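Local atomic coordinates of endo-1,4-b-d-mannanase (Trichoderma reesei, PDB entry 1QNR), a protein that catalyses hydrolysis of internal beta-1,4-mannosidic linkages in mannans, as a family 5 glycoside hydrolase with a TIM-barrel catalytic domain. Residues A[21-31]-A[50-59]. Numbering follows the deposited sequence.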
ATOM      1  N   PHE A  21       0.707 -15.514  -1.479  1.00 10.71           N
ATOM      2  CA  PHE A  21       1.405 -15.029  -0.286  1.00  9.54           C
ATOM      3  C   PHE A  21       0.424 -14.360   0.670  1.00  8.78           C
ATOM      4  O   PHE A  21      -0.605 -13.779   0.266  1.00  9.52           O
ATOM      5  CB  PHE A  21       2.521 -14.016  -0.648  1.00 11.08           C
ATOM      6  CG  PHE A  21       2.047 -12.623  -1.039  1.00  9.47           C
ATOM      7  CD1 PHE A  21       1.783 -11.630  -0.105  1.00  9.73           C
ATOM      8  CD2 PHE A  21       1.866 -12.320  -2.395  1.00  9.58           C
ATOM      9  CE1 PHE A  21       1.290 -10.370  -0.502  1.00  9.24           C
ATOM     10  CE2 PHE A  21       1.400 -11.051  -2.799  1.00  9.63           C
ATOM     11  CZ  PHE A  21       1.156 -10.060  -1.861  1.00  8.33           C
ATOM     12  N   ALA A  22       0.780 -14.407   1.962  1.00  8.69           N
ATOM     13  CA  ALA A  22       0.121 -13.534   2.965  1.00  8.66           C
ATOM     14  C   ALA A  22       1.106 -12.466   3.405  1.00  7.67           C
ATOM     15  O   ALA A  22       2.302 -12.717   3.611  1.00  8.67           O
ATOM     16  CB  ALA A  22      -0.383 -14.311   4.196  1.00 11.48           C
ATOM     17  N   GLY A  23       0.560 -11.239   3.606  1.00  7.46           N
ATOM     18  CA  GLY A  23       1.376 -10.122   4.133  1.00  8.52           C
ATOM     19  C   GLY A  23       0.551  -9.255   5.122  1.00  8.02           C
ATOM     20  O   GLY A  23      -0.537  -9.671   5.533  1.00  7.27           O
ATOM     21  N   THR A  24       1.095  -8.096   5.480  1.00  6.68           N
ATOM     22  CA  THR A  24       0.376  -7.197   6.421  1.00  7.88           C
ATOM     23  C   THR A  24       0.735  -5.732   6.139  1.00  7.88           C
ATOM     24  O   THR A  24       1.749  -5.452   5.495  1.00  7.91           O
ATOM     25  CB  THR A  24       0.766  -7.554   7.897  1.00  8.15           C
ATOM     26  OG1 THR A  24      -0.065  -6.782   8.817  1.00  8.48           O
ATOM     27  CG2 THR A  24       2.248  -7.184   8.227  1.00  8.86           C
ATOM     28  N   ASN A  25      -0.126  -4.829   6.632  1.00  7.72           N
ATOM     29  CA  ASN A  25       0.148  -3.394   6.571  1.00  7.31           C
ATOM     30  C   ASN A  25       0.794  -2.921   7.862  1.00  6.75           C
ATOM     31  O   ASN A  25       0.338  -3.300   8.980  1.00  7.39           O
ATOM     32  CB  ASN A  25      -1.185  -2.564   6.413  1.00  8.13           C
ATOM     33  CG  ASN A  25      -1.681  -2.694   4.985  1.00  8.08           C
ATOM     34  OD1 ASN A  25      -1.338  -1.926   4.055  1.00  8.01           O
ATOM     35  ND2 ASN A  25      -2.545  -3.702   4.702  1.00  7.86           N
ATOM     36  N   CYS A  26       1.894  -2.167   7.751  1.00  7.53           N
ATOM     37  CA  CYS A  26       2.588  -1.553   8.902  1.00  8.26           C
ATOM     38  C   CYS A  26       3.035  -0.163   8.532  1.00  7.71           C
ATOM     39  O   CYS A  26       4.223   0.143   8.296  1.00  7.75           O
ATOM     40  CB  CYS A  26       3.773  -2.441   9.325  1.00  9.21           C
ATOM     41  SG  CYS A  26       4.553  -1.769  10.891  1.00  9.29           S
ATOM     42  N   TYR A  27       2.064   0.784   8.386  1.00  7.19           N
ATOM     43  CA  TYR A  27       2.403   2.126   7.881  1.00  7.30           C
ATOM     44  C   TYR A  27       3.470   2.766   8.747  1.00  8.25           C
ATOM     45  O   TYR A  27       4.360   3.483   8.218  1.00  8.93           O
ATOM     46  CB  TYR A  27       1.157   3.060   7.721  1.00  8.81           C
ATOM     47  CG  TYR A  27       0.661   3.675   9.025  1.00  7.38           C
ATOM     48  CD1 TYR A  27       1.248   4.873   9.501  1.00  9.05           C
ATOM     49  CD2 TYR A  27      -0.358   3.086   9.743  1.00  8.38           C
ATOM     50  CE1 TYR A  27       0.803   5.393  10.732  1.00  8.26           C
ATOM     51  CE2 TYR A  27      -0.815   3.609  10.953  1.00  8.67           C
ATOM     52  CZ  TYR A  27      -0.215   4.773  11.400  1.00  8.80           C
ATOM     53  OH  TYR A  27      -0.666   5.334  12.625  1.00 11.23           O
ATOM     54  N   TRP A  28       3.338   2.503  10.048  1.00  8.14           N
ATOM     55  CA  TRP A  28       4.071   3.233  11.094  1.00  8.24           C
ATOM     56  C   TRP A  28       5.495   2.709  11.261  1.00  8.24           C
ATOM     57  O   TRP A  28       6.378   3.371  11.877  1.00  8.86           O
ATOM     58  CB  TRP A  28       3.258   3.104  12.418  1.00  8.52           C
ATOM     59  CG  TRP A  28       2.807   1.700  12.767  1.00  8.09           C
ATOM     60  CD1 TRP A  28       1.556   1.179  12.537  1.00  8.58           C
ATOM     61  CD2 TRP A  28       3.573   0.619  13.402  1.00  7.21           C
ATOM     62  NE1 TRP A  28       1.521  -0.175  12.956  1.00  9.64           N
ATOM     63  CE2 TRP A  28       2.745  -0.514  13.492  1.00  7.66           C
ATOM     64  CE3 TRP A  28       4.912   0.507  13.898  1.00  7.83           C
ATOM     65  CZ2 TRP A  28       3.107  -1.739  14.096  1.00  8.30           C
ATOM     66  CZ3 TRP A  28       5.295  -0.742  14.448  1.00  8.61           C
ATOM     67  CH2 TRP A  28       4.398  -1.821  14.527  1.00  8.40           C
ATOM     68  N   CYS A  29       5.802   1.567  10.619  1.00  9.20           N
ATOM     69  CA  CYS A  29       7.162   1.033  10.697  1.00  9.44           C
ATOM     70  C   CYS A  29       8.202   2.018  10.142  1.00  9.41           C
ATOM     71  O   CYS A  29       9.345   2.200  10.617  1.00 10.73           O
ATOM     72  CB  CYS A  29       7.168  -0.297   9.829  1.00 12.08           C
ATOM     73  SG  CYS A  29       6.560  -1.844  10.711  1.00 12.73           S
ATOM     74  N   SER A  30       7.764   2.793   9.093  1.00  9.09           N
ATOM     75  CA  SER A  30       8.665   3.786   8.457  1.00  9.64           C
ATOM     76  C   SER A  30       9.071   4.961   9.329  1.00 10.49           C
ATOM     77  O   SER A  30      10.010   5.675   8.926  1.00 10.92           O
ATOM     78  CB  SER A  30       7.885   4.479   7.245  1.00 12.22           C
ATOM     79  OG  SER A  30       7.532   3.392   6.368  1.00 13.06           O
ATOM     80  N   PHE A  31       8.378   5.187  10.459  1.00 10.05           N
ATOM     81  CA  PHE A  31       8.655   6.387  11.269  1.00 11.82           C
ATOM     82  C   PHE A  31       9.275   5.999  12.622  1.00 14.20           C
ATOM     83  O   PHE A  31       9.438   6.862  13.500  1.00 17.67           O
ATOM     84  CB  PHE A  31       7.309   7.158  11.480  1.00 11.87           C
ATOM     85  CG  PHE A  31       6.528   7.418  10.197  1.00 10.20           C
ATOM     86  CD1 PHE A  31       7.217   7.799   9.026  1.00 10.14           C
ATOM     87  CD2 PHE A  31       5.133   7.403  10.218  1.00  8.82           C
ATOM     88  CE1 PHE A  31       6.448   8.043   7.843  1.00  9.48           C
ATOM     89  CE2 PHE A  31       4.408   7.716   9.080  1.00  9.16           C
ATOM     90  CZ  PHE A  31       5.056   7.981   7.871  1.00  8.35           C
ATOM     91  N   LEU A  50       4.646 -14.405   7.299  1.00  8.52           N
ATOM     92  CA  LEU A  50       4.233 -13.392   6.328  1.00  8.77           C
ATOM     93  C   LEU A  50       5.450 -13.028   5.470  1.00  9.54           C
ATOM     94  O   LEU A  50       6.604 -12.965   5.973  1.00 11.53           O
ATOM     95  CB  LEU A  50       3.697 -12.163   7.098  1.00  9.79           C
ATOM     96  CG  LEU A  50       2.426 -12.453   7.936  1.00  8.92           C
ATOM     97  CD1 LEU A  50       2.032 -11.175   8.704  1.00 11.26           C
ATOM     98  CD2 LEU A  50       1.255 -12.944   7.104  1.00  9.93           C
ATOM     99  N   LYS A  51       5.172 -12.677   4.222  1.00  8.03           N
ATOM    100  CA  LYS A  51       6.329 -12.462   3.281  1.00  9.06           C
ATOM    101  C   LYS A  51       6.429 -11.030   2.811  1.00  8.10           C
ATOM    102  O   LYS A  51       7.511 -10.602   2.269  1.00  8.66           O
ATOM    103  CB  LYS A  51       6.132 -13.342   2.004  1.00 11.29           C
ATOM    104  CG  LYS A  51       6.465 -14.842   2.316  1.00 12.12           C
ATOM    105  CD  LYS A  51       6.397 -15.642   0.965  1.00 13.72           C
ATOM    106  CE  LYS A  51       6.835 -17.101   1.266  1.00 15.25           C
ATOM    107  NZ  LYS A  51       6.822 -17.949  -0.024  1.00 17.13           N
ATOM    108  N   VAL A  52       5.399 -10.190   2.976  1.00  7.26           N
ATOM    109  CA  VAL A  52       5.323  -8.824   2.390  1.00  8.52           C
ATOM    110  C   VAL A  52       4.735  -7.854   3.421  1.00  7.53           C
ATOM    111  O   VAL A  52       3.762  -8.218   4.129  1.00  8.94           O
ATOM    112  CB  VAL A  52       4.427  -8.833   1.119  1.00  7.85           C
ATOM    113  CG1 VAL A  52       4.539  -7.435   0.427  1.00 10.35           C
ATOM    114  CG2 VAL A  52       4.846  -9.899   0.094  1.00 10.61           C
ATOM    115  N   VAL A  53       5.339  -6.670   3.522  1.00  6.66           N
ATOM    116  CA  VAL A  53       4.892  -5.624   4.457  1.00  7.26           C
ATOM    117  C   VAL A  53       4.659  -4.343   3.633  1.00  7.78           C
ATOM    118  O   VAL A  53       5.514  -3.950   2.818  1.00  7.87           O
ATOM    119  CB  VAL A  53       5.940  -5.313   5.581  1.00  7.70           C
ATOM    120  CG1 VAL A  53       5.331  -4.370   6.638  1.00  9.06           C
ATOM    121  CG2 VAL A  53       6.381  -6.591   6.242  1.00  9.66           C
ATOM    122  N   ARG A  54       3.527  -3.663   3.900  1.00  6.84           N
ATOM    123  CA  ARG A  54       3.230  -2.354   3.231  1.00  5.96           C
ATOM    124  C   ARG A  54       3.558  -1.242   4.220  1.00  6.33           C
ATOM    125  O   ARG A  54       3.024  -1.233   5.362  1.00  7.98           O
ATOM    126  CB  ARG A  54       1.791  -2.391   2.714  1.00  7.21           C
ATOM    127  CG  ARG A  54       1.436  -1.083   1.928  1.00  7.13           C
ATOM    128  CD  ARG A  54       0.213  -1.406   1.030  1.00  6.15           C
ATOM    129  NE  ARG A  54      -0.366  -0.186   0.397  1.00  7.12           N
ATOM    130  CZ  ARG A  54      -1.377   0.539   0.938  1.00  6.41           C
ATOM    131  NH1 ARG A  54      -1.863   0.237   2.155  1.00  7.52           N
ATOM    132  NH2 ARG A  54      -1.894   1.522   0.190  1.00  7.20           N
ATOM    133  N   VAL A  55       4.450  -0.304   3.842  1.00  6.19           N
ATOM    134  CA  VAL A  55       4.934   0.799   4.784  1.00  6.52           C
ATOM    135  C   VAL A  55       4.736   2.126   4.071  1.00  7.48           C
ATOM    136  O   VAL A  55       4.822   2.179   2.814  1.00  8.83           O
ATOM    137  CB  VAL A  55       6.417   0.548   5.186  1.00  7.37           C
ATOM    138  CG1 VAL A  55       6.569  -0.838   5.852  1.00  9.31           C
ATOM    139  CG2 VAL A  55       7.407   0.685   4.017  1.00  8.75           C
ATOM    140  N   TRP A  56       4.558   3.237   4.827  1.00  7.10           N
ATOM    141  CA  TRP A  56       4.438   4.553   4.088  1.00  6.90           C
ATOM    142  C   TRP A  56       5.792   5.001   3.541  1.00  7.30           C
ATOM    143  O   TRP A  56       6.826   5.026   4.224  1.00  8.57           O
ATOM    144  CB  TRP A  56       3.863   5.641   5.010  1.00  7.88           C
ATOM    145  CG  TRP A  56       2.358   5.558   5.248  1.00  6.84           C
ATOM    146  CD1 TRP A  56       1.718   6.439   6.091  1.00  8.01           C
ATOM    147  CD2 TRP A  56       1.333   4.706   4.673  1.00  7.45           C
ATOM    148  NE1 TRP A  56       0.358   6.214   6.029  1.00  8.77           N
ATOM    149  CE2 TRP A  56       0.095   5.150   5.202  1.00  8.42           C
ATOM    150  CE3 TRP A  56       1.360   3.597   3.777  1.00  7.83           C
ATOM    151  CZ2 TRP A  56      -1.151   4.584   4.843  1.00  8.76           C
ATOM    152  CZ3 TRP A  56       0.086   3.031   3.457  1.00  7.65           C
ATOM    153  CH2 TRP A  56      -1.178   3.493   3.982  1.00  7.91           C
ATOM    154  N   GLY A  57       5.787   5.491   2.281  1.00  6.31           N
ATOM    155  CA  GLY A  57       7.008   6.089   1.695  1.00  7.74           C
ATOM    156  C   GLY A  57       6.964   7.601   1.655  1.00  6.54           C
ATOM    157  O   GLY A  57       7.813   8.213   0.933  1.00 10.82           O
ATOM    158  N   PHE A  58       6.102   8.217   2.468  1.00  7.03           N
ATOM    159  CA  PHE A  58       5.896   9.643   2.540  1.00  7.94           C
ATOM    160  C   PHE A  58       5.712  10.096   3.993  1.00  7.27           C
ATOM    161  O   PHE A  58       5.312   9.324   4.866  1.00  8.13           O
ATOM    162  CB  PHE A  58       4.581  10.061   1.746  1.00  7.85           C
ATOM    163  CG  PHE A  58       3.328   9.278   2.172  1.00  7.22           C
ATOM    164  CD1 PHE A  58       2.587   9.706   3.314  1.00  7.85           C
ATOM    165  CD2 PHE A  58       2.918   8.144   1.496  1.00  7.60           C
ATOM    166  CE1 PHE A  58       1.475   8.963   3.705  1.00  7.64           C
ATOM    167  CE2 PHE A  58       1.777   7.410   1.872  1.00  8.48           C
ATOM    168  CZ  PHE A  58       1.061   7.829   2.993  1.00  8.51           C
ATOM    169  N   ASN A  59       6.040  11.406   4.179  1.00  8.07           N
ATOM    170  CA  ASN A  59       5.719  12.096   5.453  1.00  7.57           C
ATOM    171  C   ASN A  59       5.926  13.582   5.137  1.00  8.77           C
ATOM    172  O   ASN A  59       7.027  14.170   5.190  1.00  8.65           O
ATOM    173  CB  ASN A  59       6.643  11.576   6.610  1.00  9.10           C
ATOM    174  CG  ASN A  59       6.179  12.092   7.960  1.00  9.91           C
ATOM    175  OD1 ASN A  59       5.685  13.217   8.066  1.00 13.53           O
ATOM    176  ND2 ASN A  59       6.331  11.321   9.059  1.00  9.49           N
TER
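T24 and R54 tie two neighbouring parallel strands, 21-25 and 52-54, whose axes run 24° apart: T24 N hydrogen-bonds to V52 O, and T24 O accepts R54 N at 3.0 Å. These strands and helix 35-47 form a beta-alpha-beta unit of the TIM barrel typical of family 5. Further hydrogen bonds, K51 N to A22 O and C26 N to R54 O, extend the pairing at both ends. On the face bearing N25 and R54, the two side chains lie alongside each other, pointing the same way. The R54 chain is extended from CG to NE and carries NH1 to 2.9 Å from N25 OD1; the oxygen lies in the guanidinium plane, although amide and guanidinium planes stand 88° apart. N25 ND2 is held by the E275 and F305 carbonyls, which should fix the amide's rotation, while R54 also forms salt bridges with E165, E275 and E276. Beyond the strands, Y27 CB sits centrally over one W56 face, 3.4 Å from the centroid of its five-membered ring. One face of the F31 ring receives N59 ND2, 3.5 Å from F31 CE1. S30 OG donates to W56 O at 2.8 Å, tilted 23° from the carbonyl plane.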